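Local coordinates for TatD-related deoxyribonuclease (Thermotoga maritima, PDB 1J6O), which probably acts as a metal-dependent DNA nuclease of the TatD family, hydrolysing ester bonds on a TIM-barrel scaffold, at residues Asn133-Val137 with Leu156-Val162; Ile33-Glu37 with Ser64-Phe68; Leu182-Gly187 with Glu207-Glu212. All coordinates share one frame; numbering follows the deposited sequence.

Interaction 1 of 3, residues Asn133-Val137 with Leu156-Val162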
ATOM      1  N   ASN A 133       6.711 -13.280  -9.168  1.00 12.41           N
ATOM      2  CA  ASN A 133       7.404 -12.080  -9.555  1.00 12.46           C
ATOM      3  C   ASN A 133       6.505 -10.847  -9.419  1.00 14.16           C
ATOM      4  O   ASN A 133       6.536  -9.939 -10.250  1.00 16.23           O
ATOM      5  CB  ASN A 133       7.920 -12.202 -10.974  1.00 16.26           C
ATOM      6  CG  ASN A 133       9.084 -11.307 -11.220  1.00 17.52           C
ATOM      7  OD1 ASN A 133       9.728 -10.837 -10.271  1.00 18.43           O
ATOM      8  ND2 ASN A 133       9.388 -11.060 -12.493  1.00 21.49           N
ATOM      9  N   LEU A 134       5.677 -10.840  -8.380  1.00 11.39           N
ATOM     10  CA  LEU A 134       4.764  -9.721  -8.107  1.00  9.92           C
ATOM     11  C   LEU A 134       5.330  -8.926  -6.924  1.00  9.61           C
ATOM     12  O   LEU A 134       5.924  -9.498  -6.011  1.00  9.09           O
ATOM     13  CB  LEU A 134       3.373 -10.239  -7.718  1.00 11.91           C
ATOM     14  CG  LEU A 134       2.499 -10.848  -8.813  1.00 14.02           C
ATOM     15  CD1 LEU A 134       1.202 -11.386  -8.184  1.00 14.27           C
ATOM     16  CD2 LEU A 134       2.193  -9.791  -9.907  1.00 15.45           C
ATOM     17  N   PRO A 135       5.170  -7.592  -6.937  1.00  8.79           N
ATOM     18  CA  PRO A 135       5.666  -6.740  -5.853  1.00  9.68           C
ATOM     19  C   PRO A 135       4.836  -6.992  -4.606  1.00  8.24           C
ATOM     20  O   PRO A 135       3.700  -7.470  -4.686  1.00  9.54           O
ATOM     21  CB  PRO A 135       5.495  -5.325  -6.422  1.00  7.40           C
ATOM     22  CG  PRO A 135       4.347  -5.444  -7.310  1.00  7.66           C
ATOM     23  CD  PRO A 135       4.605  -6.771  -8.026  1.00 10.60           C
ATOM     24  N   LEU A 136       5.421  -6.703  -3.454  1.00  9.18           N
ATOM     25  CA  LEU A 136       4.745  -6.890  -2.192  1.00  8.82           C
ATOM     26  C   LEU A 136       4.210  -5.576  -1.649  1.00  9.74           C
ATOM     27  O   LEU A 136       4.825  -4.538  -1.834  1.00  8.66           O
ATOM     28  CB  LEU A 136       5.721  -7.477  -1.154  1.00  8.68           C
ATOM     29  CG  LEU A 136       6.083  -8.949  -1.358  1.00  7.94           C
ATOM     30  CD1 LEU A 136       7.516  -9.229  -0.898  1.00  9.78           C
ATOM     31  CD2 LEU A 136       5.070  -9.796  -0.590  1.00  9.19           C
ATOM     32  N   VAL A 137       3.039  -5.643  -1.010  1.00  8.96           N
ATOM     33  CA  VAL A 137       2.386  -4.495  -0.395  1.00  8.90           C
ATOM     34  C   VAL A 137       2.558  -4.931   1.068  1.00  8.53           C
ATOM     35  O   VAL A 137       1.816  -5.775   1.557  1.00  7.53           O
ATOM     36  CB  VAL A 137       0.901  -4.419  -0.807  1.00 10.15           C
ATOM     37  CG1 VAL A 137       0.139  -3.499   0.103  1.00 14.09           C
ATOM     38  CG2 VAL A 137       0.825  -3.919  -2.253  1.00 14.00           C
ATOM     39  N   LEU A 156      13.560 -12.019  -2.930  1.00 31.01           N
ATOM     40  CA  LEU A 156      12.475 -11.084  -3.209  1.00 28.53           C
ATOM     41  C   LEU A 156      12.191 -10.887  -4.691  1.00 28.86           C
ATOM     42  O   LEU A 156      13.057 -11.094  -5.538  1.00 29.17           O
ATOM     43  CB  LEU A 156      12.808  -9.731  -2.610  1.00 27.47           C
ATOM     44  CG  LEU A 156      13.031  -9.756  -1.111  1.00 25.82           C
ATOM     45  CD1 LEU A 156      13.475  -8.389  -0.654  1.00 27.19           C
ATOM     46  CD2 LEU A 156      11.755 -10.173  -0.420  1.00 24.74           C
ATOM     47  N   PRO A 157      10.963 -10.459  -5.023  1.00 28.17           N
ATOM     48  CA  PRO A 157      10.600 -10.231  -6.425  1.00 27.34           C
ATOM     49  C   PRO A 157      11.455  -9.081  -6.951  1.00 27.59           C
ATOM     50  O   PRO A 157      11.894  -8.236  -6.160  1.00 26.53           O
ATOM     51  CB  PRO A 157       9.128  -9.827  -6.354  1.00 25.90           C
ATOM     52  CG  PRO A 157       8.666 -10.301  -5.013  1.00 28.24           C
ATOM     53  CD  PRO A 157       9.849 -10.111  -4.122  1.00 27.79           C
ATOM     54  N   GLU A 158      11.671  -9.053  -8.268  1.00 28.13           N
ATOM     55  CA  GLU A 158      12.467  -8.016  -8.943  1.00 29.49           C
ATOM     56  C   GLU A 158      12.065  -6.654  -8.394  1.00 27.96           C
ATOM     57  O   GLU A 158      12.901  -5.901  -7.886  1.00 28.86           O
ATOM     58  CB  GLU A 158      12.214  -8.057 -10.455  1.00 32.41           C
ATOM     59  CG  GLU A 158      12.751  -9.312 -11.143  1.00 37.82           C
ATOM     60  CD  GLU A 158      12.189  -9.510 -12.548  1.00 40.01           C
ATOM     61  OE1 GLU A 158      11.257  -8.772 -12.940  1.00 42.65           O
ATOM     62  OE2 GLU A 158      12.672 -10.415 -13.262  1.00 42.98           O
ATOM     63  N   LYS A 159      10.783  -6.335  -8.524  1.00 25.68           N
ATOM     64  CA  LYS A 159      10.243  -5.069  -8.029  1.00 24.99           C
ATOM     65  C   LYS A 159       9.836  -5.478  -6.613  1.00 22.45           C
ATOM     66  O   LYS A 159       8.804  -6.109  -6.434  1.00 23.82           O
ATOM     67  CB  LYS A 159       8.982  -4.679  -8.811  1.00 26.22           C
ATOM     68  CG  LYS A 159       9.173  -4.448 -10.301  1.00 28.93           C
ATOM     69  CD  LYS A 159       9.232  -2.957 -10.605  1.00 29.16           C
ATOM     70  CE  LYS A 159       9.460  -2.697 -12.087  1.00 30.76           C
ATOM     71  NZ  LYS A 159       8.421  -3.361 -12.913  1.00 33.32           N
ATOM     72  N   ARG A 160      10.646  -5.141  -5.624  1.00 20.99           N
ATOM     73  CA  ARG A 160      10.358  -5.495  -4.238  1.00 18.08           C
ATOM     74  C   ARG A 160       8.953  -5.094  -3.781  1.00 15.22           C
ATOM     75  O   ARG A 160       8.178  -5.933  -3.276  1.00 12.52           O
ATOM     76  CB  ARG A 160      11.403  -4.863  -3.333  1.00 22.42           C
ATOM     77  CG  ARG A 160      12.824  -5.096  -3.838  1.00 27.40           C
ATOM     78  CD  ARG A 160      13.621  -5.948  -2.895  1.00 32.62           C
ATOM     79  NE  ARG A 160      14.996  -6.130  -3.358  1.00 33.61           N
ATOM     80  CZ  ARG A 160      15.345  -6.866  -4.409  1.00 34.22           C
ATOM     81  NH1 ARG A 160      14.423  -7.500  -5.129  1.00 35.24           N
ATOM     82  NH2 ARG A 160      16.627  -6.983  -4.723  1.00 35.07           N
ATOM     83  N   GLY A 161       8.633  -3.817  -3.938  1.00 12.48           N
ATOM     84  CA  GLY A 161       7.316  -3.357  -3.526  1.00 10.95           C
ATOM     85  C   GLY A 161       7.287  -2.076  -2.716  1.00 10.85           C
ATOM     86  O   GLY A 161       8.114  -1.170  -2.870  1.00  9.69           O
ATOM     87  N   VAL A 162       6.320  -2.016  -1.812  1.00  8.42           N
ATOM     88  CA  VAL A 162       6.144  -0.859  -0.969  1.00  8.29           C
ATOM     89  C   VAL A 162       5.885  -1.208   0.474  1.00  9.35           C
ATOM     90  O   VAL A 162       5.177  -2.179   0.757  1.00  9.68           O
ATOM     91  CB  VAL A 162       4.899  -0.078  -1.438  1.00  8.91           C
ATOM     92  CG1 VAL A 162       4.787   1.207  -0.698  1.00  8.91           C
ATOM     93  CG2 VAL A 162       4.949   0.134  -2.979  1.00  9.64           C
TER

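Interaction 2 of 3, residues Ile33-Glu37 with Ser64-Phe68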
ATOM      1  N   ILE A  33     -15.840   5.767  -7.350  1.00  8.28           N
ATOM      2  CA  ILE A  33     -15.023   5.233  -8.421  1.00  8.88           C
ATOM      3  C   ILE A  33     -15.237   5.976  -9.739  1.00 10.86           C
ATOM      4  O   ILE A  33     -14.285   6.335 -10.439  1.00  9.32           O
ATOM      5  CB  ILE A  33     -15.303   3.721  -8.580  1.00  8.78           C
ATOM      6  CG1 ILE A  33     -14.757   2.974  -7.351  1.00  9.60           C
ATOM      7  CG2 ILE A  33     -14.626   3.164  -9.808  1.00  8.79           C
ATOM      8  CD1 ILE A  33     -15.304   1.556  -7.244  1.00 10.14           C
ATOM      9  N   SER A  34     -16.483   6.237 -10.078  1.00 12.17           N
ATOM     10  CA  SER A  34     -16.712   6.942 -11.325  1.00 14.25           C
ATOM     11  C   SER A  34     -16.164   8.365 -11.286  1.00 14.19           C
ATOM     12  O   SER A  34     -16.006   8.999 -12.341  1.00 16.92           O
ATOM     13  CB  SER A  34     -18.207   6.936 -11.683  1.00 17.01           C
ATOM     14  OG  SER A  34     -18.933   7.757 -10.788  1.00 25.87           O
ATOM     15  N   SER A  35     -15.851   8.905 -10.113  1.00 12.03           N
ATOM     16  CA  SER A  35     -15.331  10.261 -10.121  1.00 13.00           C
ATOM     17  C   SER A  35     -13.804  10.331 -10.068  1.00 10.78           C
ATOM     18  O   SER A  35     -13.235  11.405  -9.908  1.00 12.33           O
ATOM     19  CB  SER A  35     -15.948  11.077  -8.982  1.00 15.01           C
ATOM     20  OG  SER A  35     -15.654  10.494  -7.728  1.00 24.81           O
ATOM     21  N   PHE A  36     -13.133   9.189 -10.205  1.00  9.98           N
ATOM     22  CA  PHE A  36     -11.671   9.192 -10.162  1.00  7.80           C
ATOM     23  C   PHE A  36     -11.054  10.140 -11.180  1.00 11.25           C
ATOM     24  O   PHE A  36     -10.181  10.945 -10.838  1.00 10.45           O
ATOM     25  CB  PHE A  36     -11.128   7.788 -10.381  1.00  8.31           C
ATOM     26  CG  PHE A  36     -11.246   6.898  -9.173  1.00 11.12           C
ATOM     27  CD1 PHE A  36     -11.557   7.432  -7.930  1.00 10.35           C
ATOM     28  CD2 PHE A  36     -10.996   5.531  -9.273  1.00 11.98           C
ATOM     29  CE1 PHE A  36     -11.620   6.621  -6.780  1.00 11.20           C
ATOM     30  CE2 PHE A  36     -11.060   4.728  -8.142  1.00 12.19           C
ATOM     31  CZ  PHE A  36     -11.373   5.279  -6.898  1.00 10.19           C
ATOM     32  N   GLU A  37     -11.527  10.068 -12.421  1.00 11.91           N
ATOM     33  CA  GLU A  37     -10.980  10.945 -13.458  1.00 15.05           C
ATOM     34  C   GLU A  37     -11.133  12.421 -13.081  1.00 15.53           C
ATOM     35  O   GLU A  37     -10.156  13.193 -13.100  1.00 16.35           O
ATOM     36  CB  GLU A  37     -11.689  10.665 -14.785  1.00 19.96           C
ATOM     37  CG  GLU A  37     -11.020  11.266 -16.008  1.00 27.04           C
ATOM     38  CD  GLU A  37     -11.557  10.657 -17.303  1.00 32.01           C
ATOM     39  OE1 GLU A  37     -12.791  10.670 -17.501  1.00 36.08           O
ATOM     40  OE2 GLU A  37     -10.754  10.156 -18.118  1.00 36.32           O
ATOM     41  N   SER A  64     -13.677  -1.797 -12.920  1.00 13.23           N
ATOM     42  CA  SER A  64     -13.172  -0.489 -13.331  1.00 12.20           C
ATOM     43  C   SER A  64     -11.798  -0.592 -13.917  1.00 10.17           C
ATOM     44  O   SER A  64     -10.948  -1.274 -13.367  1.00 10.31           O
ATOM     45  CB  SER A  64     -13.108   0.448 -12.114  1.00 13.90           C
ATOM     46  OG  SER A  64     -12.284   1.583 -12.373  1.00 16.09           O
ATOM     47  N   ASP A  65     -11.572   0.121 -15.015  1.00  8.01           N
ATOM     48  CA  ASP A  65     -10.288   0.100 -15.653  1.00  9.66           C
ATOM     49  C   ASP A  65      -9.227   0.787 -14.788  1.00 11.03           C
ATOM     50  O   ASP A  65      -8.041   0.611 -15.024  1.00 13.96           O
ATOM     51  CB  ASP A  65     -10.344   0.837 -16.984  1.00 11.66           C
ATOM     52  CG  ASP A  65     -11.158   0.109 -18.046  1.00 11.79           C
ATOM     53  OD1 ASP A  65     -11.444  -1.105 -17.913  1.00 11.93           O
ATOM     54  OD2 ASP A  65     -11.500   0.785 -19.045  1.00 11.07           O
ATOM     55  N   ARG A  66      -9.658   1.570 -13.801  1.00 10.16           N
ATOM     56  CA  ARG A  66      -8.720   2.285 -12.925  1.00  9.52           C
ATOM     57  C   ARG A  66      -8.392   1.625 -11.601  1.00  9.12           C
ATOM     58  O   ARG A  66      -7.645   2.194 -10.777  1.00  8.20           O
ATOM     59  CB  ARG A  66      -9.230   3.696 -12.662  1.00  9.63           C
ATOM     60  CG  ARG A  66      -9.271   4.519 -13.946  1.00 12.45           C
ATOM     61  CD  ARG A  66      -9.661   5.950 -13.674  1.00 13.28           C
ATOM     62  NE  ARG A  66      -9.676   6.682 -14.944  1.00 14.20           N
ATOM     63  CZ  ARG A  66      -9.012   7.808 -15.174  1.00 18.24           C
ATOM     64  NH1 ARG A  66      -8.268   8.368 -14.223  1.00 16.06           N
ATOM     65  NH2 ARG A  66      -9.058   8.355 -16.384  1.00 19.21           N
ATOM     66  N   ILE A  67      -8.918   0.420 -11.401  1.00  6.65           N
ATOM     67  CA  ILE A  67      -8.651  -0.292 -10.162  1.00  7.15           C
ATOM     68  C   ILE A  67      -7.901  -1.600 -10.436  1.00  8.89           C
ATOM     69  O   ILE A  67      -8.305  -2.380 -11.312  1.00  7.09           O
ATOM     70  CB  ILE A  67      -9.960  -0.641  -9.434  1.00  5.68           C
ATOM     71  CG1 ILE A  67     -10.734   0.653  -9.093  1.00  7.41           C
ATOM     72  CG2 ILE A  67      -9.646  -1.373  -8.136  1.00  6.79           C
ATOM     73  CD1 ILE A  67     -12.122   0.355  -8.523  1.00  9.66           C
ATOM     74  N   PHE A  68      -6.789  -1.793  -9.728  1.00  6.34           N
ATOM     75  CA  PHE A  68      -5.980  -3.001  -9.853  1.00  7.37           C
ATOM     76  C   PHE A  68      -6.100  -3.604  -8.465  1.00  8.51           C
ATOM     77  O   PHE A  68      -6.499  -2.912  -7.513  1.00  8.83           O
ATOM     78  CB  PHE A  68      -4.539  -2.691 -10.245  1.00  6.92           C
ATOM     79  CG  PHE A  68      -4.452  -2.116 -11.619  1.00  7.32           C
ATOM     80  CD1 PHE A  68      -4.604  -0.743 -11.822  1.00 11.67           C
ATOM     81  CD2 PHE A  68      -4.347  -2.962 -12.718  1.00  9.83           C
ATOM     82  CE1 PHE A  68      -4.657  -0.206 -13.123  1.00 11.50           C
ATOM     83  CE2 PHE A  68      -4.398  -2.446 -14.025  1.00 12.57           C
ATOM     84  CZ  PHE A  68      -4.553  -1.066 -14.219  1.00 12.53           C
TER

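Interaction 3 of 3, residues Leu182-Gly187 with Glu207-Glu212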
ATOM      1  N   LEU A 182       9.866   0.953  -1.762  1.00 11.88           N
ATOM      2  CA  LEU A 182       9.510   2.359  -1.829  1.00 10.65           C
ATOM      3  C   LEU A 182       8.660   2.485  -0.547  1.00  9.66           C
ATOM      4  O   LEU A 182       8.232   1.467   0.021  1.00  9.73           O
ATOM      5  CB  LEU A 182       8.698   2.693  -3.077  1.00 12.91           C
ATOM      6  CG  LEU A 182       9.625   3.400  -4.085  1.00 15.66           C
ATOM      7  CD1 LEU A 182      10.701   2.440  -4.540  1.00 17.75           C
ATOM      8  CD2 LEU A 182       8.823   3.938  -5.253  1.00 18.63           C
ATOM      9  N   LEU A 183       8.436   3.707  -0.091  1.00  6.78           N
ATOM     10  CA  LEU A 183       7.660   3.964   1.120  1.00  8.46           C
ATOM     11  C   LEU A 183       6.335   4.670   0.842  1.00  7.53           C
ATOM     12  O   LEU A 183       6.293   5.676   0.130  1.00  9.38           O
ATOM     13  CB  LEU A 183       8.490   4.830   2.082  1.00  8.72           C
ATOM     14  CG  LEU A 183       9.927   4.351   2.275  1.00 13.18           C
ATOM     15  CD1 LEU A 183      10.630   5.309   3.210  1.00 13.72           C
ATOM     16  CD2 LEU A 183       9.946   2.935   2.853  1.00 12.90           C
ATOM     17  N   GLY A 184       5.264   4.130   1.415  1.00  8.14           N
ATOM     18  CA  GLY A 184       3.940   4.698   1.243  1.00  8.06           C
ATOM     19  C   GLY A 184       3.658   5.784   2.261  1.00  7.38           C
ATOM     20  O   GLY A 184       3.767   5.580   3.484  1.00 10.14           O
ATOM     21  N   ILE A 185       3.302   6.952   1.747  1.00  9.07           N
ATOM     22  CA  ILE A 185       3.000   8.129   2.560  1.00  9.24           C
ATOM     23  C   ILE A 185       1.534   8.460   2.363  1.00  8.70           C
ATOM     24  O   ILE A 185       1.076   8.586   1.224  1.00  7.43           O
ATOM     25  CB  ILE A 185       3.837   9.342   2.082  1.00 10.68           C
ATOM     26  CG1 ILE A 185       5.326   8.956   2.053  1.00 12.54           C
ATOM     27  CG2 ILE A 185       3.573  10.576   2.988  1.00 12.24           C
ATOM     28  CD1 ILE A 185       5.865   8.468   3.367  1.00 12.86           C
ATOM     29  N   GLY A 186       0.804   8.564   3.467  1.00 10.05           N
ATOM     30  CA  GLY A 186      -0.602   8.873   3.384  1.00 11.52           C
ATOM     31  C   GLY A 186      -1.067  10.010   4.271  1.00 10.79           C
ATOM     32  O   GLY A 186      -0.304  10.932   4.590  1.00 10.45           O
ATOM     33  N   GLY A 187      -2.334   9.912   4.667  1.00 10.43           N
ATOM     34  CA  GLY A 187      -2.984  10.905   5.515  1.00 10.87           C
ATOM     35  C   GLY A 187      -2.195  11.481   6.683  1.00 11.66           C
ATOM     36  O   GLY A 187      -2.131  12.713   6.820  1.00 14.10           O
ATOM     37  N   GLU A 207      12.182  10.227  -5.026  1.00 15.54           N
ATOM     38  CA  GLU A 207      12.538   9.010  -5.729  1.00 15.79           C
ATOM     39  C   GLU A 207      12.104   7.736  -4.999  1.00 14.41           C
ATOM     40  O   GLU A 207      11.990   6.670  -5.607  1.00 11.53           O
ATOM     41  CB  GLU A 207      14.059   8.968  -5.930  1.00 19.08           C
ATOM     42  CG  GLU A 207      14.533   7.902  -6.883  1.00 23.82           C
ATOM     43  CD  GLU A 207      16.054   7.819  -6.968  1.00 27.64           C
ATOM     44  OE1 GLU A 207      16.718   8.881  -6.919  1.00 29.23           O
ATOM     45  OE2 GLU A 207      16.577   6.688  -7.099  1.00 29.62           O
ATOM     46  N   TYR A 208      11.806   7.850  -3.714  1.00 11.15           N
ATOM     47  CA  TYR A 208      11.419   6.659  -2.961  1.00 11.33           C
ATOM     48  C   TYR A 208      10.050   6.618  -2.316  1.00 10.21           C
ATOM     49  O   TYR A 208       9.827   5.826  -1.415  1.00 11.38           O
ATOM     50  CB  TYR A 208      12.473   6.418  -1.885  1.00 13.97           C
ATOM     51  CG  TYR A 208      13.853   6.304  -2.477  1.00 16.24           C
ATOM     52  CD1 TYR A 208      14.149   5.278  -3.371  1.00 17.20           C
ATOM     53  CD2 TYR A 208      14.834   7.256  -2.209  1.00 17.47           C
ATOM     54  CE1 TYR A 208      15.390   5.199  -4.004  1.00 21.33           C
ATOM     55  CE2 TYR A 208      16.095   7.185  -2.842  1.00 20.86           C
ATOM     56  CZ  TYR A 208      16.350   6.154  -3.737  1.00 20.63           C
ATOM     57  OH  TYR A 208      17.555   6.052  -4.392  1.00 26.01           O
ATOM     58  N   ILE A 209       9.124   7.430  -2.779  1.00 11.02           N
ATOM     59  CA  ILE A 209       7.812   7.397  -2.154  1.00 11.69           C
ATOM     60  C   ILE A 209       6.627   7.300  -3.110  1.00 10.81           C
ATOM     61  O   ILE A 209       6.713   7.706  -4.264  1.00  8.91           O
ATOM     62  CB  ILE A 209       7.582   8.664  -1.315  1.00 13.20           C
ATOM     63  CG1 ILE A 209       7.677   9.886  -2.210  1.00 14.70           C
ATOM     64  CG2 ILE A 209       8.650   8.797  -0.204  1.00 15.12           C
ATOM     65  CD1 ILE A 209       7.271  11.179  -1.537  1.00 20.55           C
ATOM     66  N   VAL A 210       5.533   6.712  -2.625  1.00  6.49           N
ATOM     67  CA  VAL A 210       4.325   6.603  -3.422  1.00  6.74           C
ATOM     68  C   VAL A 210       3.252   7.108  -2.462  1.00  8.19           C
ATOM     69  O   VAL A 210       3.470   7.140  -1.241  1.00  7.91           O
ATOM     70  CB  VAL A 210       3.969   5.186  -3.872  1.00  6.73           C
ATOM     71  CG1 VAL A 210       4.879   4.778  -5.021  1.00  5.57           C
ATOM     72  CG2 VAL A 210       4.024   4.224  -2.672  1.00  4.89           C
ATOM     73  N   LEU A 211       2.118   7.537  -3.000  1.00  6.38           N
ATOM     74  CA  LEU A 211       1.035   8.045  -2.158  1.00  7.10           C
ATOM     75  C   LEU A 211       0.027   6.951  -1.863  1.00  9.59           C
ATOM     76  O   LEU A 211      -0.062   5.945  -2.588  1.00  8.48           O
ATOM     77  CB  LEU A 211       0.275   9.145  -2.891  1.00  8.56           C
ATOM     78  CG  LEU A 211       1.073  10.257  -3.562  1.00 11.43           C
ATOM     79  CD1 LEU A 211       0.148  10.994  -4.533  1.00 11.88           C
ATOM     80  CD2 LEU A 211       1.633  11.213  -2.499  1.00 13.64           C
ATOM     81  N   GLU A 212      -0.729   7.132  -0.789  1.00  7.91           N
ATOM     82  CA  GLU A 212      -1.737   6.151  -0.457  1.00 10.38           C
ATOM     83  C   GLU A 212      -2.725   6.811   0.493  1.00 11.59           C
ATOM     84  O   GLU A 212      -2.420   7.848   1.101  1.00 10.34           O
ATOM     85  CB  GLU A 212      -1.115   4.941   0.227  1.00 12.74           C
ATOM     86  CG  GLU A 212      -0.750   5.177   1.700  1.00 14.27           C
ATOM     87  CD  GLU A 212      -0.245   3.907   2.348  1.00 17.09           C
ATOM     88  OE1 GLU A 212       0.893   3.530   2.028  1.00 17.04           O
ATOM     89  OE2 GLU A 212      -0.997   3.272   3.141  1.00 17.29           O
TER

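Interaction 1 of 3, residues Asn133-Val137 with Leu156-Val162
The carboxamide of Asn133 and the carboxylate of Glu158 meet with their planes 84° apart. Glu158 OE1 lies in the amide plane of Asn133, at its ND2 end, 3.0 Å from Asn133 ND2; seen from the glutamate, the same bond arrives from above the carboxylate plane. The amide reaches across because CG of Asn133 stands anti to the backbone N (chi1 -156°). Its other end, OD1, accepts a weak bond from the backbone N of Glu158, and ND2 has a second partner in the C-terminal residue, Glu268 O. The amide thus ties the chain terminus to this corner. On the guanidinium of Arg160, the carbonyl carbon of Pro157 sits at the edge, in plane, and NH1 gives Pro157 O a weak bond.

Asn133 has positive phi and is the C-prime residue of the Schellman motif that ends helix 115-132. Past it the chain enters strand 136-141, which pairs in parallel with strand 161-163; helix 144-153 makes the crossover, so this is one beta-alpha-beta unit of the TIM barrel. The N of Leu136 donates to Arg160 O at 2.9 Å, and Leu136 O receives the N of Val162 at 2.9 Å, almost straight down the carbonyl. Gly161 CA also makes a CH...O contact with Leu136 O; a beta carbon there would run into that oxygen.

Ahead of the strands Pro157 packs on the neighbouring chain segment, its CG 3.0 Å from the carbonyl oxygen Leu134 O, while Pro157 CD meets Leu136 CD1 at 4.1 Å, the two side chains crossing at about a right angle. Ala129 of helix 115-132 touches both. Pro135 CA makes a CH...O contact with Lys159 O at 3.3 Å. Across the sheet from Leu136, Val137 and Val162 pack on Phe263 of helix 248-264.

Interaction 2 of 3, residues Ile33-Glu37 with Ser64-Phe68
This is a mixed contact, apolar inside and ionic at its outer edge, between the end of helix 29-34 with the turn after it and the loop leading into strand 67-71 of the TIM barrel. No hydrogen bond joins the two segments; the contact is made almost wholly by side chains. Ile33 and Ile67 meet through their terminal methyls, CD1 to CD1 at 3.6 Å, and the two chains cross at about a right angle. CG1 is anti to the carbonyl carbon in both (chi1 -69° in Ile33, -60° in Ile67), and with the chain extended beyond it each CD1 reaches toward the other segment. The other branch of Ile33, CG2, rests 3.8 Å from Ser64 OG.

Phe36 sits beside this pair. One ring face lies over Ile33 CA, three residues back in the helix, close to the ring centre, whereas Ile67 CG1 and Arg66 CB come to the edge, near the ring plane; Phe36 CE2 is 4.2 Å from Ile67 CG1. Val44 of strand 41-47 touches both Phe36 and Ile67, so the helix end and strand 67-71 pack against the same intervening strand.

Ser64 to Ile67 form a type I turn, and Ser64 OG accepts from Arg66 N at 3.0 Å, an ST turn. From this turn the extended side chain of Arg66 passes alongside Phe36, its CD 4.0 Å from Phe36 CB, to reach Glu37. There the guanidinium is held twice: NH1 donates to Ile41 O, and NH2 faces the carboxylate. CA and CB of Glu37 lie over one guanidinium face, and its extended chain then carries the carboxylate round so that the two planes stand 74° apart, with Glu37 OE2 3.0 Å from Arg66 NH2 in a salt bridge.

Interaction 3 of 3, residues Leu182-Gly187 with Glu207-Glu212
Strands 181-185 and 209-211, the last two of the eight parallel barrel strands, pair here through a buried contact. Leu183 N donates to Tyr208 O at 2.9 Å and Leu183 O receives Val210 N; one step on, Ile185 N bonds to Val210 O at 3.0 Å, nearly collinear with the carbonyl. The axes of the short strand segments 182-185 and 209-211 diverge by 33°.

At the start, Leu182 leans over the other backbone, its CG 3.6 Å from Tyr208 O and its CD2 4.0 Å from Val210 CG1, while Ile262 of helix 248-264 also touches it. Shortening Leu182 to an alanine would probably leave Val210 CG1 without its methyl partner and open a gap beneath that helix. On the face carrying Ile185 and Ile209, CG1 of Ile185 meets CG2 of Ile209 at 4.0 Å.

Helix 195-204 connects the strands in a beta-alpha-beta crossover, and their C-terminal ends run toward the predicted metal site, as in TIM-barrel hydrolases. There Glu212 has CG between its backbone N and carbonyl carbon (chi1 77°), turning the carboxylate back over the neighbouring strand. Glu212 OE1 lies 3.4 Å from Gly184 CA, where a beta carbon would collide with it. Both oxygens are satisfied: Ala165 N donates to OE1, and OE2 bonds to ND1 of His164, a predicted metal ligand that Glu212 probably helps to orient.

How the interactions relate
All three contacts reach the same parallel sheet. Interactions 1 and 3 adjoin, their centres 15 Å apart: strands 161-163 and 181-185 are neighbours, joined by Gly161 O and Leu182 N at 3.0 Å, a probable hydrogen bond, and Val162 CG1 packs on Val210 CG2 at 3.7 Å. Interaction 2 touches neither; its centre is 23 Å from that of interaction 1 and 20 Å from that of interaction 3. Their distances from the predicted metal site differ. Measured side chain to side chain, Glu212 of interaction 3 is about 4 Å from His17 and Val137 of interaction 1 about 3 Å from it, whereas Ile67 of interaction 2 stays about 10 Å from His19.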